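Local coordinates for protein sifA (Salmonella typhimurium, PDB 3CXB) that is a secreted effector that binds the host protein PLEKHM2 (SKIP) and is required for endosomal tubulation and the formation of Salmonella-induced filaments in infected epithelial cells, at residues R58-R62 and E63-E67. Numbering follows the deposited sequence.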
# COMPACT_ATOMS: atom_id res chain seq x y z
N ARG A 58 10.75 17.99 -0.20
CA ARG A 58 11.07 16.94 0.75
C ARG A 58 10.94 15.55 0.17
O ARG A 58 10.30 15.33 -0.86
CB ARG A 58 10.22 17.08 2.02
CG ARG A 58 8.74 16.84 1.90
CD ARG A 58 8.10 17.17 3.25
NE ARG A 58 6.70 16.76 3.32
CZ ARG A 58 5.93 16.94 4.39
NH1 ARG A 58 4.67 16.54 4.37
NH2 ARG A 58 6.44 17.52 5.47
N ALA A 59 11.59 14.60 0.83
CA ALA A 59 11.59 13.22 0.40
C ALA A 59 10.23 12.57 0.59
O ALA A 59 9.48 12.90 1.51
CB ALA A 59 12.64 12.45 1.17
N PRO A 60 9.90 11.62 -0.28
CA PRO A 60 8.63 10.91 -0.21
C PRO A 60 8.62 9.89 0.91
O PRO A 60 9.66 9.50 1.44
CB PRO A 60 8.57 10.22 -1.56
CG PRO A 60 10.04 9.80 -1.74
CD PRO A 60 10.77 11.07 -1.34
N THR A 61 7.42 9.44 1.25
CA THR A 61 7.22 8.43 2.27
C THR A 61 7.75 7.16 1.65
O THR A 61 7.92 7.10 0.42
CB THR A 61 5.73 8.26 2.55
OG1 THR A 61 5.22 9.51 3.03
CG2 THR A 61 5.49 7.17 3.61
N ARG A 62 8.05 6.14 2.44
CA ARG A 62 8.54 4.93 1.78
C ARG A 62 7.41 4.36 0.91
O ARG A 62 7.65 3.94 -0.23
CB ARG A 62 9.03 3.89 2.79
CG ARG A 62 7.98 3.22 3.63
CD ARG A 62 8.54 1.93 4.23
NE ARG A 62 9.53 2.18 5.28
CZ ARG A 62 10.48 1.32 5.64
NH1 ARG A 62 10.58 0.14 5.04
NH2 ARG A 62 11.31 1.64 6.63
N GLU A 63 6.18 4.36 1.42
CA GLU A 63 5.11 3.81 0.63
C GLU A 63 5.03 4.56 -0.69
O GLU A 63 5.01 3.95 -1.76
CB GLU A 63 3.79 3.89 1.38
CG GLU A 63 2.57 3.32 0.64
CD GLU A 63 2.63 1.80 0.40
OE1 GLU A 63 1.57 1.14 0.50
OE2 GLU A 63 3.73 1.27 0.08
N ARG A 64 5.04 5.89 -0.62
CA ARG A 64 4.97 6.70 -1.85
C ARG A 64 6.21 6.45 -2.72
O ARG A 64 6.16 6.57 -3.95
CB ARG A 64 4.84 8.18 -1.48
CG ARG A 64 4.80 9.14 -2.65
CD ARG A 64 3.65 8.82 -3.59
NE ARG A 64 3.67 9.67 -4.78
CZ ARG A 64 3.15 9.32 -5.95
NH1 ARG A 64 3.20 10.15 -6.98
NH2 ARG A 64 2.57 8.13 -6.08
N LEU A 65 7.32 6.11 -2.06
CA LEU A 65 8.55 5.80 -2.77
C LEU A 65 8.29 4.60 -3.67
O LEU A 65 8.55 4.66 -4.87
CB LEU A 65 9.67 5.41 -1.80
CG LEU A 65 11.09 5.84 -2.19
CD1 LEU A 65 12.07 5.19 -1.27
CD2 LEU A 65 11.41 5.52 -3.60
N THR A 66 7.80 3.50 -3.10
CA THR A 66 7.55 2.31 -3.92
C THR A 66 6.56 2.56 -5.04
O THR A 66 6.75 2.06 -6.16
CB THR A 66 7.04 1.12 -3.09
OG1 THR A 66 5.69 1.38 -2.67
CG2 THR A 66 7.92 0.91 -1.85
N GLU A 67 5.51 3.35 -4.78
CA GLU A 67 4.54 3.60 -5.83
C GLU A 67 5.20 4.24 -7.03
O GLU A 67 5.04 3.77 -8.17
CB GLU A 67 3.42 4.55 -5.38
CG GLU A 67 2.44 4.02 -4.36
CD GLU A 67 1.46 5.08 -3.91
OE1 GLU A 67 0.55 4.75 -3.11
OE2 GLU A 67 1.62 6.25 -4.34
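Thr61 and Leu65 close the first turn of helix 62-75, with Thr61 at the N-cap position. The bond is Leu65 N to Thr61 O, 2.7 Å, with the donor tilted 25° from the carbonyl plane. The next one, Thr66 N to Arg62 O at 2.9 Å, is straighter, 161° at the hydrogen. The Thr61 side chain makes no capping bond. With CG2 anti to the backbone N, its methyl group is carried to 3.6 Å from Glu63 N.

Pro60 packs back on the new helix. Its CG lies 4.1 Å from Leu65 CG, the two side chains crossing at a slant, and its CB meets the aliphatic CG of Arg64.

Thr66 OG1 turns back along the helix and donates to Glu63 O at 2.8 Å. It lies in the carbonyl plane and uses one of the oxygen's lone pairs. This carbonyl also accepts from Glu67 N, so two donors grip it. Arg64 NH2 forms a salt bridge with Glu67 OE2, 2.7 Å, and Glu67 CD lies at the guanidinium edge, in its plane. Arg64 also forms salt bridges with Glu52 of helix 42-54, through NE, and with Glu71, through NH2.

Arg62 NE forms a salt bridge with Asp133, and its NH1 a hydrogen bond with Asn115 O. Thr66 OG1 also bonds Tyr158 OH, on strand 158-167. Leu65 packs on Ile112 and Phe119, and Pro60 on Phe129, so these two side chains seat the start of the helix against the five-stranded antiparallel sheet.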